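Local coordinates for cell division control protein 45 cdc45 putative (Entamoeba histolytica, PDB 6CC2) that probably serves chromosomal DNA replication as the Cdc45 component of the eukaryotic replicative helicase, and may regulate it through a conformational switch, at residues V37-K40 against I41-M45; P111-K114 against L115-T118; T274-I277 against A278-G282; G498-F501 against T502-A505. All blocks are in the same frame, centred on the assembly; numbering follows the deposited sequence.

The four contacts come in series along the chain, each a local packing within one helix or at its start. Contacts 1 and 2 both belong to the part built round the six-stranded parallel sheet: helix 33-48 is the crossover between strands 24-29 and 53-57, and helix 114-118 leads into strand 122-125. Their centres are about 25 Å apart. Contact 3, on helix 275-281, lies across the centre of the chain from contact 1, about 36 Å away between centres. Contact 4, on helix 494-508, precedes strands 514-515 and 519-525 of the mixed sheet, about 33 Å from contact 3 and about 26 Å from contact 2 between centres. None touches another, so each has its own local bonds.

Contact 1 of 4, residues V37-K40 against I41-M45; sequences VCYK and ILSMM. With EDO (1,2-ethanediol), chain J.
Lys40 O is gripped by two donors, the hydroxyl Ser43 OG at 2.6 Å and the amide Met44 N at 2.9 Å. Both come from the same face of the carbonyl plane, but the hydroxyl bends in at a C=O...O angle of 113° while the amide lies much nearer the line of the carbonyl. Ser43 OG can reach back because it sits between its own backbone N and carbonyl carbon (chi1 71°). A water then bridges it to the tip of Lys40: the water donates to Ser43 OG at 3.1 Å and accepts from Lys40 NZ at 2.9 Å. Lys40, bent at chi2, passes beside the serine, so that NZ meets its hydroxyl only through the water, and NZ also bonds Ser386. CE1 of the Tyr39 ring comes within 4.0 Å of Ser43 CB, and the Tyr39 OH shares a 2.5 Å hydrogen bond with O1 of an ethanediol that meets the ring edge in plane and is bound by Glu47 and His53 too. Around the helix, Val37 CG1 lies beside Ile41 CD1 at 3.9 Å, and Cys38 SG reaches Leu42 CD1 at the same separation. Helices 182-192, 199-213 and 374-385 pack round this largely buried turn. Helix 33-48 follows strand 24-29 and leads to its parallel neighbour 53-57, the crossover of a beta-alpha-beta unit.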
ATOM      1  N   VAL A  37       0.548   8.274   7.106  1.00 16.37           N
ATOM      2  CA  VAL A  37       0.154   9.667   6.868  1.00 17.74           C
ATOM      3  C   VAL A  37      -0.855  10.121   7.912  1.00 16.92           C
ATOM      4  O   VAL A  37      -0.766  11.226   8.455  1.00 16.77           O
ATOM      5  CB  VAL A  37      -0.414   9.820   5.446  1.00 18.32           C
ATOM      6  CG1 VAL A  37      -1.150  11.137   5.278  1.00 18.04           C
ATOM      7  CG2 VAL A  37       0.708   9.653   4.404  1.00 20.29           C
ATOM      8  N   CYS A  38      -1.869   9.285   8.189  1.00 17.70           N
ATOM      9  CA  CYS A  38      -2.874   9.648   9.177  1.00 18.26           C
ATOM     10  C   CYS A  38      -2.233   9.867  10.541  1.00 19.22           C
ATOM     11  O   CYS A  38      -2.441  10.906  11.180  1.00 21.20           O
ATOM     12  CB  CYS A  38      -3.954   8.562   9.217  1.00 20.50           C
ATOM     13  SG  CYS A  38      -5.299   8.867  10.389  1.00 20.17           S
ATOM     14  N   TYR A  39      -1.404   8.920  10.977  1.00 18.43           N
ATOM     15  CA  TYR A  39      -0.664   9.097  12.216  1.00 19.70           C
ATOM     16  C   TYR A  39       0.116  10.409  12.220  1.00 17.96           C
ATOM     17  O   TYR A  39       0.121  11.137  13.211  1.00 20.34           O
ATOM     18  CB  TYR A  39       0.304   7.936  12.429  1.00 17.26           C
ATOM     19  CG  TYR A  39       1.062   8.051  13.722  1.00 18.78           C
ATOM     20  CD1 TYR A  39       2.265   8.761  13.781  1.00 20.68           C
ATOM     21  CD2 TYR A  39       0.578   7.509  14.891  1.00 22.52           C
ATOM     22  CE1 TYR A  39       2.954   8.904  14.952  1.00 21.21           C
ATOM     23  CE2 TYR A  39       1.264   7.645  16.065  1.00 23.80           C
ATOM     24  CZ  TYR A  39       2.448   8.351  16.099  1.00 23.29           C
ATOM     25  OH  TYR A  39       3.148   8.498  17.291  1.00 25.21           O
ATOM     26  N   LYS A  40       0.835  10.694  11.130  1.00 19.38           N
ATOM     27  CA  LYS A  40       1.666  11.898  11.064  1.00 17.44           C
ATOM     28  C   LYS A  40       0.829  13.155  11.260  1.00 18.86           C
ATOM     29  O   LYS A  40       1.179  14.035  12.068  1.00 20.25           O
ATOM     30  CB  LYS A  40       2.399  11.932   9.704  1.00 19.10           C
ATOM     31  CG  LYS A  40       3.232  13.179   9.438  1.00 21.05           C
ATOM     32  CD  LYS A  40       4.336  13.337  10.446  1.00 22.01           C
ATOM     33  CE  LYS A  40       5.226  14.522  10.123  1.00 25.58           C
ATOM     34  NZ  LYS A  40       6.329  14.673  11.139  1.00 26.03           N
ATOM     35  N   ILE A  41      -0.297  13.245  10.550  1.00 19.32           N
ATOM     36  CA  ILE A  41      -1.124  14.449  10.617  1.00 20.50           C
ATOM     37  C   ILE A  41      -1.724  14.621  12.009  1.00 22.24           C
ATOM     38  O   ILE A  41      -1.723  15.718  12.579  1.00 23.41           O
ATOM     39  CB  ILE A  41      -2.207  14.394   9.514  1.00 20.55           C
ATOM     40  CG1 ILE A  41      -1.537  14.528   8.148  1.00 20.58           C
ATOM     41  CG2 ILE A  41      -3.229  15.497   9.711  1.00 22.85           C
ATOM     42  CD1 ILE A  41      -2.496  14.412   6.953  1.00 19.95           C
ATOM     43  N   LEU A  42      -2.268  13.534  12.577  1.00 20.05           N
ATOM     44  CA  LEU A  42      -2.728  13.595  13.956  1.00 20.01           C
ATOM     45  C   LEU A  42      -1.592  13.973  14.894  1.00 20.82           C
ATOM     46  O   LEU A  42      -1.772  14.772  15.832  1.00 22.83           O
ATOM     47  CB  LEU A  42      -3.341  12.270  14.379  1.00 20.00           C
ATOM     48  CG  LEU A  42      -4.605  11.864  13.615  1.00 22.04           C
ATOM     49  CD1 LEU A  42      -4.929  10.402  13.945  1.00 22.61           C
ATOM     50  CD2 LEU A  42      -5.777  12.767  13.922  1.00 26.63           C
ATOM     51  N   SER A  43      -0.411  13.390  14.686  1.00 23.87           N
ATOM     52  CA  SER A  43       0.678  13.642  15.620  1.00 25.84           C
ATOM     53  C   SER A  43       1.132  15.091  15.577  1.00 25.63           C
ATOM     54  O   SER A  43       1.585  15.625  16.590  1.00 27.42           O
ATOM     55  CB  SER A  43       1.845  12.701  15.334  1.00 27.00           C
ATOM     56  OG  SER A  43       2.489  13.070  14.124  1.00 31.31           O
HETATM   57  N   MSE A  44       1.014  15.753  14.437  1.00 25.70           N
HETATM   58  CA  MSE A  44       1.384  17.158  14.332  1.00 27.99           C
HETATM   59  C   MSE A  44       0.487  18.039  15.199  1.00 29.79           C
HETATM   60  O   MSE A  44       0.960  18.964  15.854  1.00 30.41           O
HETATM   61  CB  MSE A  44       1.315  17.628  12.879  1.00 27.07           C
HETATM   62  CG  MSE A  44       2.344  16.967  12.002  1.00 28.53           C
HETATM   63 SE   MSE A  44       1.914  17.176  10.120  1.00 31.13          SE
HETATM   64  CE  MSE A  44       2.371  19.078   9.898  1.00 27.85           C
HETATM   65  N   MSE A  45      -0.815  17.761  15.162  1.00 27.56           N
HETATM   66  CA  MSE A  45      -1.775  18.467  16.005  1.00 27.88           C
HETATM   67  C   MSE A  45      -1.491  18.174  17.469  1.00 26.48           C
HETATM   68  O   MSE A  45      -1.438  19.083  18.286  1.00 28.29           O
HETATM   69  CB  MSE A  45      -3.198  18.046  15.649  1.00 28.69           C
HETATM   70  CG  MSE A  45      -3.655  18.546  14.290  1.00 34.16           C
HETATM   71 SE   MSE A  45      -5.535  18.159  14.026  1.00 35.35          SE
HETATM   72  CE  MSE A  45      -5.341  16.408  13.184  1.00 28.24           C
TER
HETATM   73  C1  EDO J 609       5.952  10.889  16.759  1.00 47.90           C
HETATM   74  O1  EDO J 609       4.978  10.222  17.573  1.00 38.63           O
HETATM   75  C2  EDO J 609       5.509  12.326  16.530  1.00 59.98           C
HETATM   76  O2  EDO J 609       5.280  12.967  17.793  1.00 61.43           O
HETATM   77  O   HOH W   1       5.064  14.794  13.729  1.00 35.06           O

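Contact 2 of 4, residues P111-K114 against L115-T118; sequences PFNK and LNVT
Asn113 is the N-cap of helix 114-118, its side chain accepting from the amides of Leu115 and Asn116. Its CG stands opposite the backbone N (chi1 174°), which swings OD1 forward over the helix start. There OD1 takes Asn116 N at 3.0 Å in the amide plane, on a lone pair, and Leu115 N at 2.8 Å in a weak bond whose N-H...O angle is only 121°. Thus one side-chain oxygen serves two amides of the first turn, which have no preceding helical carbonyl to meet. Asn116 turns its own amide alongside the cap, with ND2 3.8 Å from Asn113 CB; its OD1 accepts from Val91 N, so the side chain ties this turn to the start of helix 91-95. A hydrophobic staple flanks the cap: Phe112, just before Asn113, and Val117, four residues after it, meet outside the first turn. Phe112 uses its CB for this, while its ring leads away toward strand 122-125, where Val117 also touches Leu124. Val117 CG2, placed beside its own backbone N, lies 3.3 Å from Asn113 O and 3.7 Å from Phe112 CB.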
ATOM      1  N   PRO A 111     -18.282  -1.641   3.905  1.00 24.51           N
ATOM      2  CA  PRO A 111     -19.059  -0.914   4.923  1.00 23.84           C
ATOM      3  C   PRO A 111     -18.494  -1.073   6.331  1.00 22.94           C
ATOM      4  O   PRO A 111     -17.759  -2.009   6.610  1.00 22.81           O
ATOM      5  CB  PRO A 111     -20.441  -1.545   4.835  1.00 28.43           C
ATOM      6  CG  PRO A 111     -20.185  -2.930   4.341  1.00 31.33           C
ATOM      7  CD  PRO A 111     -19.049  -2.774   3.360  1.00 26.99           C
ATOM      8  N   PHE A 112     -18.841  -0.149   7.220  1.00 26.43           N
ATOM      9  CA  PHE A 112     -18.555  -0.339   8.635  1.00 24.17           C
ATOM     10  C   PHE A 112     -19.349  -1.523   9.186  1.00 25.47           C
ATOM     11  O   PHE A 112     -20.462  -1.822   8.735  1.00 25.36           O
ATOM     12  CB  PHE A 112     -18.911   0.917   9.409  1.00 23.11           C
ATOM     13  CG  PHE A 112     -18.048   2.104   9.103  1.00 24.00           C
ATOM     14  CD1 PHE A 112     -16.664   2.003   9.112  1.00 26.04           C
ATOM     15  CD2 PHE A 112     -18.625   3.334   8.843  1.00 26.95           C
ATOM     16  CE1 PHE A 112     -15.872   3.111   8.848  1.00 26.89           C
ATOM     17  CE2 PHE A 112     -17.837   4.443   8.580  1.00 26.18           C
ATOM     18  CZ  PHE A 112     -16.473   4.333   8.578  1.00 25.24           C
ATOM     19  N   ASN A 113     -18.770  -2.202  10.169  1.00 24.68           N
ATOM     20  CA  ASN A 113     -19.510  -3.235  10.890  1.00 24.51           C
ATOM     21  C   ASN A 113     -20.733  -2.631  11.577  1.00 25.11           C
ATOM     22  O   ASN A 113     -20.639  -1.603  12.245  1.00 26.40           O
ATOM     23  CB  ASN A 113     -18.600  -3.913  11.915  1.00 24.71           C
ATOM     24  CG  ASN A 113     -19.349  -4.907  12.793  1.00 29.03           C
ATOM     25  OD1 ASN A 113     -19.941  -4.538  13.797  1.00 32.13           O
ATOM     26  ND2 ASN A 113     -19.320  -6.178  12.410  1.00 31.92           N
ATOM     27  N   LYS A 114     -21.884  -3.289  11.421  1.00 26.17           N
ATOM     28  CA  LYS A 114     -23.137  -2.716  11.909  1.00 26.77           C
ATOM     29  C   LYS A 114     -23.129  -2.551  13.421  1.00 29.89           C
ATOM     30  O   LYS A 114     -23.705  -1.589  13.951  1.00 32.63           O
ATOM     31  CB  LYS A 114     -24.315  -3.566  11.452  1.00 36.33           C
ATOM     32  CG  LYS A 114     -24.679  -3.354   9.983  1.00 57.88           C
ATOM     33  CD  LYS A 114     -25.661  -4.406   9.475  1.00 76.48           C
ATOM     34  CE  LYS A 114     -26.993  -4.344  10.207  1.00 85.43           C
ATOM     35  NZ  LYS A 114     -27.927  -5.405   9.735  1.00 88.70           N
ATOM     36  N   LEU A 115     -22.511  -3.485  14.145  1.00 32.25           N
ATOM     37  CA  LEU A 115     -22.480  -3.354  15.599  1.00 33.97           C
ATOM     38  C   LEU A 115     -21.516  -2.256  16.030  1.00 29.33           C
ATOM     39  O   LEU A 115     -21.725  -1.621  17.073  1.00 32.01           O
ATOM     40  CB  LEU A 115     -22.119  -4.687  16.245  1.00 39.28           C
ATOM     41  CG  LEU A 115     -23.132  -5.806  16.025  1.00 48.05           C
ATOM     42  CD1 LEU A 115     -22.623  -7.108  16.640  1.00 55.14           C
ATOM     43  CD2 LEU A 115     -24.493  -5.458  16.587  1.00 48.62           C
ATOM     44  N   ASN A 116     -20.477  -1.996  15.228  1.00 25.13           N
ATOM     45  CA  ASN A 116     -19.652  -0.806  15.432  1.00 25.71           C
ATOM     46  C   ASN A 116     -20.483   0.463  15.269  1.00 29.47           C
ATOM     47  O   ASN A 116     -20.320   1.426  16.026  1.00 32.75           O
ATOM     48  CB  ASN A 116     -18.489  -0.782  14.444  1.00 27.05           C
ATOM     49  CG  ASN A 116     -17.369  -1.781  14.792  1.00 28.15           C
ATOM     50  OD1 ASN A 116     -17.463  -2.562  15.741  1.00 27.61           O
ATOM     51  ND2 ASN A 116     -16.311  -1.747  14.008  1.00 25.49           N
ATOM     52  N   VAL A 117     -21.377   0.481  14.276  1.00 27.74           N
ATOM     53  CA  VAL A 117     -22.162   1.675  14.002  1.00 28.76           C
ATOM     54  C   VAL A 117     -23.135   1.954  15.137  1.00 29.33           C
ATOM     55  O   VAL A 117     -23.350   3.110  15.514  1.00 33.39           O
ATOM     56  CB  VAL A 117     -22.903   1.535  12.657  1.00 34.34           C
ATOM     57  CG1 VAL A 117     -23.814   2.723  12.424  1.00 35.41           C
ATOM     58  CG2 VAL A 117     -21.918   1.396  11.512  1.00 35.09           C
ATOM     59  N   THR A 118     -23.767   0.910  15.680  1.00 30.08           N
ATOM     60  CA  THR A 118     -24.785   1.119  16.700  1.00 34.44           C
ATOM     61  C   THR A 118     -24.210   1.271  18.106  1.00 35.64           C
ATOM     62  O   THR A 118     -24.945   1.670  19.012  1.00 37.46           O
ATOM     63  CB  THR A 118     -25.796  -0.035  16.687  1.00 39.20           C
ATOM     64  OG1 THR A 118     -25.124  -1.268  16.942  1.00 39.81           O
ATOM     65  CG2 THR A 118     -26.497  -0.110  15.342  1.00 40.65           C
TER

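Contact 3 of 4, residues T274-I277 against A278-G282; sequences TREI and ASKLG
Lys280 runs back along Glu276, one helical turn earlier, with the two side chains side by side and pointing the same way. Its CB lies 3.6 Å from Glu276 O, and CG, set opposite the carbonyl carbon (chi1 -72°), comes closer to that oxygen at 3.3 Å. CD still borders Glu276 O but already turns to the glutamate's aliphatic part; CE packs 3.9 Å from Glu276 CG. At the tip, NZ forms a salt bridge with Glu276 OE2 at 3.1 Å, meeting the oxygen from above the carboxylate plane, 42° out of it. NZ is also bonded to His333 O, so the ammonium group joins the helix to the loop after helix 315-331. This i to i+4 ion pair spans most of the short helix 275-281, whose N-cap position is held by Thr274. The cap residue's hydroxyl makes no capping bond and is instead engaged with Ser270 and Met260, while its carbonyl oxygen receives Ala278 N. Ser279 grips the next carbonyl twice: its OG, 2.8 Å from Arg275 O, and its N, 3.0 Å away, approach from opposite faces. On a further flank, Ile277 CG2 touches Leu281 CD1 at 3.8 Å, the two side chains lying abreast in a buried strip near Phe334 and Tyr332.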
ATOM      1  N   THR A 274       6.577  -0.884 -14.939  1.00 18.43           N
ATOM      2  CA  THR A 274       5.262  -0.322 -14.632  1.00 21.45           C
ATOM      3  C   THR A 274       4.214  -1.369 -15.028  1.00 21.01           C
ATOM      4  O   THR A 274       3.984  -1.631 -16.206  1.00 20.06           O
ATOM      5  CB  THR A 274       5.054   1.000 -15.352  1.00 23.82           C
ATOM      6  OG1 THR A 274       6.085   1.930 -14.935  1.00 20.33           O
ATOM      7  CG2 THR A 274       3.692   1.585 -15.020  1.00 25.98           C
ATOM      8  N   ARG A 275       3.586  -1.978 -14.016  1.00 20.03           N
ATOM      9  CA  ARG A 275       2.924  -3.248 -14.213  1.00 18.28           C
ATOM     10  C   ARG A 275       1.753  -3.165 -15.177  1.00 18.16           C
ATOM     11  O   ARG A 275       1.579  -4.058 -16.013  1.00 19.61           O
ATOM     12  CB  ARG A 275       2.478  -3.813 -12.860  1.00 18.92           C
ATOM     13  CG  ARG A 275       3.660  -4.031 -11.959  1.00 21.78           C
ATOM     14  CD  ARG A 275       3.295  -4.593 -10.598  1.00 23.03           C
ATOM     15  NE  ARG A 275       4.472  -4.580  -9.740  1.00 22.53           N
ATOM     16  CZ  ARG A 275       4.482  -4.956  -8.463  1.00 25.58           C
ATOM     17  NH1 ARG A 275       3.362  -5.386  -7.883  1.00 24.22           N
ATOM     18  NH2 ARG A 275       5.607  -4.882  -7.765  1.00 25.46           N
ATOM     19  N   GLU A 276       0.902  -2.155 -15.027  1.00 21.14           N
ATOM     20  CA  GLU A 276      -0.280  -2.099 -15.888  1.00 23.15           C
ATOM     21  C   GLU A 276       0.117  -1.830 -17.329  1.00 23.30           C
ATOM     22  O   GLU A 276      -0.480  -2.375 -18.255  1.00 25.97           O
ATOM     23  CB  GLU A 276      -1.250  -1.013 -15.405  1.00 32.64           C
ATOM     24  CG  GLU A 276      -2.460  -0.844 -16.342  1.00 54.32           C
ATOM     25  CD  GLU A 276      -3.506   0.127 -15.813  1.00 74.38           C
ATOM     26  OE1 GLU A 276      -3.767   0.125 -14.589  1.00 81.04           O
ATOM     27  OE2 GLU A 276      -4.066   0.893 -16.625  1.00 79.95           O
ATOM     28  N   ILE A 277       1.159  -1.020 -17.522  1.00 22.26           N
ATOM     29  CA  ILE A 277       1.591  -0.680 -18.882  1.00 21.06           C
ATOM     30  C   ILE A 277       2.298  -1.855 -19.520  1.00 22.33           C
ATOM     31  O   ILE A 277       2.016  -2.230 -20.660  1.00 23.01           O
ATOM     32  CB  ILE A 277       2.495   0.573 -18.826  1.00 24.90           C
ATOM     33  CG1 ILE A 277       1.804   1.686 -18.059  1.00 27.67           C
ATOM     34  CG2 ILE A 277       2.875   1.023 -20.208  1.00 30.36           C
ATOM     35  CD1 ILE A 277       0.422   2.048 -18.549  1.00 36.06           C
ATOM     36  N   ALA A 278       3.215  -2.489 -18.778  1.00 23.73           N
ATOM     37  CA  ALA A 278       3.898  -3.670 -19.314  1.00 23.72           C
ATOM     38  C   ALA A 278       2.914  -4.767 -19.691  1.00 22.71           C
ATOM     39  O   ALA A 278       3.064  -5.432 -20.729  1.00 22.22           O
ATOM     40  CB  ALA A 278       4.908  -4.181 -18.291  1.00 23.21           C
ATOM     41  N   SER A 279       1.876  -4.963 -18.876  1.00 22.74           N
ATOM     42  CA  SER A 279       0.883  -5.979 -19.179  1.00 22.16           C
ATOM     43  C   SER A 279       0.151  -5.666 -20.482  1.00 26.73           C
ATOM     44  O   SER A 279      -0.101  -6.554 -21.283  1.00 31.53           O
ATOM     45  CB  SER A 279      -0.119  -6.099 -18.030  1.00 28.39           C
ATOM     46  OG  SER A 279       0.527  -6.548 -16.850  1.00 37.42           O
ATOM     47  N   LYS A 280      -0.208  -4.404 -20.687  1.00 28.16           N
ATOM     48  CA  LYS A 280      -0.959  -4.015 -21.869  1.00 27.53           C
ATOM     49  C   LYS A 280      -0.093  -3.981 -23.115  1.00 28.15           C
ATOM     50  O   LYS A 280      -0.600  -4.204 -24.210  1.00 31.56           O
ATOM     51  CB  LYS A 280      -1.616  -2.658 -21.637  1.00 30.74           C
ATOM     52  CG  LYS A 280      -2.770  -2.735 -20.654  1.00 34.40           C
ATOM     53  CD  LYS A 280      -3.378  -1.373 -20.354  1.00 38.15           C
ATOM     54  CE  LYS A 280      -4.632  -1.531 -19.496  1.00 50.18           C
ATOM     55  NZ  LYS A 280      -5.275  -0.228 -19.193  1.00 61.90           N
ATOM     56  N   LEU A 281       1.200  -3.700 -22.970  1.00 27.01           N
ATOM     57  CA  LEU A 281       2.109  -3.754 -24.106  1.00 30.67           C
ATOM     58  C   LEU A 281       2.565  -5.165 -24.430  1.00 31.44           C
ATOM     59  O   LEU A 281       3.185  -5.367 -25.478  1.00 34.50           O
ATOM     60  CB  LEU A 281       3.329  -2.877 -23.848  1.00 28.05           C
ATOM     61  CG  LEU A 281       3.098  -1.375 -23.739  1.00 30.11           C
ATOM     62  CD1 LEU A 281       4.370  -0.679 -23.300  1.00 29.14           C
ATOM     63  CD2 LEU A 281       2.607  -0.814 -25.063  1.00 34.15           C
ATOM     64  N   GLY A 282       2.288  -6.137 -23.566  1.00 27.34           N
ATOM     65  CA  GLY A 282       2.663  -7.508 -23.850  1.00 29.33           C
ATOM     66  C   GLY A 282       4.154  -7.781 -23.815  1.00 32.10           C
ATOM     67  O   GLY A 282       4.617  -8.731 -24.442  1.00 35.88           O
TER

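Contact 4 of 4, residues G498-F501 against T502-A505; sequences GAKF and TQTA
Regular i to i+4 hydrogen bonds link the two segments: Thr502 N to Gly498 O, Gln503 N to Ala499 O, Thr504 N to Lys500 O and Ala505 N to Phe501 O, the last nearly straight. Two threonines add hydroxyls to this backbone ladder in different ways. Thr502 OG1, lodged between its backbone N and carbonyl carbon (chi1 60°), lies 2.9 Å from both Gly498 O and Ala499 O, and its single proton could go to either. Thr504 OG1 is turned beside its own N instead and gives a 2.8 Å bond to Lys500 O, which the Thr504 amide reaches at 3.0 Å from the other face. Lys500 and Gln503 run side by side; the lysine chain, bent at chi2, brings NZ to 3.2 Å from Gln503 OE1. That donor arrives well off the carbonyl line, at 117°, and NZ also binds Ser542 near the C-terminus. The extended glutamine meanwhile lays its CG 3.0 Å from Ala499 O. Phe501 turns away to meet Phe520 of strand 519-525, with the ring planes at about 25°, and Tyr532 of helix 529-537. Thr504 is buried against that same helix, and the bond to Lys500 O satisfies its hydroxyl within its own helix, which probably lowers the cost of placing a polar group on a packed face.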
ATOM      1  N   GLY A 498      -9.371 -16.317   3.639  1.00 29.39           N
ATOM      2  CA  GLY A 498      -8.691 -16.533   4.897  1.00 30.46           C
ATOM      3  C   GLY A 498      -9.260 -17.707   5.661  1.00 28.88           C
ATOM      4  O   GLY A 498      -8.512 -18.508   6.245  1.00 31.18           O
ATOM      5  N   ALA A 499     -10.590 -17.815   5.703  1.00 26.71           N
ATOM      6  CA  ALA A 499     -11.205 -18.900   6.461  1.00 27.24           C
ATOM      7  C   ALA A 499     -10.771 -20.248   5.898  1.00 27.09           C
ATOM      8  O   ALA A 499     -10.379 -21.158   6.643  1.00 28.98           O
ATOM      9  CB  ALA A 499     -12.728 -18.770   6.437  1.00 27.95           C
ATOM     10  N   LYS A 500     -10.817 -20.389   4.570  1.00 26.90           N
ATOM     11  CA  LYS A 500     -10.537 -21.691   3.980  1.00 28.42           C
ATOM     12  C   LYS A 500      -9.039 -21.989   3.960  1.00 24.80           C
ATOM     13  O   LYS A 500      -8.642 -23.151   4.115  1.00 26.25           O
ATOM     14  CB  LYS A 500     -11.143 -21.764   2.569  1.00 31.18           C
ATOM     15  CG  LYS A 500     -12.683 -21.642   2.556  1.00 33.34           C
ATOM     16  CD  LYS A 500     -13.332 -22.648   3.484  1.00 33.74           C
ATOM     17  CE  LYS A 500     -14.857 -22.517   3.515  1.00 40.41           C
ATOM     18  NZ  LYS A 500     -15.454 -23.453   4.504  1.00 47.25           N
ATOM     19  N   PHE A 501      -8.198 -20.975   3.776  1.00 22.59           N
ATOM     20  CA  PHE A 501      -6.764 -21.190   3.881  1.00 22.80           C
ATOM     21  C   PHE A 501      -6.400 -21.670   5.289  1.00 25.60           C
ATOM     22  O   PHE A 501      -5.606 -22.609   5.452  1.00 26.20           O
ATOM     23  CB  PHE A 501      -6.004 -19.907   3.552  1.00 23.16           C
ATOM     24  CG  PHE A 501      -4.500 -20.086   3.486  1.00 22.91           C
ATOM     25  CD1 PHE A 501      -3.732 -20.001   4.635  1.00 23.56           C
ATOM     26  CD2 PHE A 501      -3.872 -20.348   2.281  1.00 25.38           C
ATOM     27  CE1 PHE A 501      -2.349 -20.171   4.576  1.00 25.36           C
ATOM     28  CE2 PHE A 501      -2.501 -20.515   2.215  1.00 26.38           C
ATOM     29  CZ  PHE A 501      -1.740 -20.446   3.360  1.00 24.81           C
ATOM     30  N   THR A 502      -6.985 -21.055   6.311  1.00 25.51           N
ATOM     31  CA  THR A 502      -6.653 -21.437   7.677  1.00 27.23           C
ATOM     32  C   THR A 502      -7.283 -22.774   8.045  1.00 30.14           C
ATOM     33  O   THR A 502      -6.668 -23.580   8.741  1.00 29.80           O
ATOM     34  CB  THR A 502      -7.071 -20.349   8.666  1.00 29.38           C
ATOM     35  OG1 THR A 502      -8.471 -20.126   8.607  1.00 35.97           O
ATOM     36  CG2 THR A 502      -6.346 -19.080   8.365  1.00 27.09           C
ATOM     37  N   GLN A 503      -8.502 -23.038   7.564  1.00 29.18           N
ATOM     38  CA  GLN A 503      -9.134 -24.331   7.803  1.00 29.63           C
ATOM     39  C   GLN A 503      -8.325 -25.468   7.179  1.00 26.85           C
ATOM     40  O   GLN A 503      -8.226 -26.558   7.768  1.00 28.96           O
ATOM     41  CB  GLN A 503     -10.566 -24.331   7.269  1.00 41.07           C
ATOM     42  CG  GLN A 503     -11.540 -23.518   8.111  1.00 60.08           C
ATOM     43  CD  GLN A 503     -12.941 -23.472   7.519  1.00 65.80           C
ATOM     44  OE1 GLN A 503     -13.335 -24.351   6.753  1.00 67.77           O
ATOM     45  NE2 GLN A 503     -13.699 -22.438   7.872  1.00 63.57           N
ATOM     46  N   THR A 504      -7.727 -25.234   6.007  1.00 25.56           N
ATOM     47  CA  THR A 504      -6.874 -26.247   5.402  1.00 25.13           C
ATOM     48  C   THR A 504      -5.678 -26.546   6.295  1.00 25.76           C
ATOM     49  O   THR A 504      -5.351 -27.714   6.562  1.00 25.57           O
ATOM     50  CB  THR A 504      -6.411 -25.791   4.010  1.00 26.56           C
ATOM     51  OG1 THR A 504      -7.555 -25.521   3.183  1.00 26.37           O
ATOM     52  CG2 THR A 504      -5.557 -26.853   3.368  1.00 28.63           C
ATOM     53  N   ALA A 505      -5.004 -25.491   6.757  1.00 24.74           N
ATOM     54  CA  ALA A 505      -3.902 -25.677   7.703  1.00 26.05           C
ATOM     55  C   ALA A 505      -4.347 -26.455   8.930  1.00 25.65           C
ATOM     56  O   ALA A 505      -3.638 -27.354   9.404  1.00 28.15           O
ATOM     57  CB  ALA A 505      -3.333 -24.324   8.113  1.00 27.13           C
TER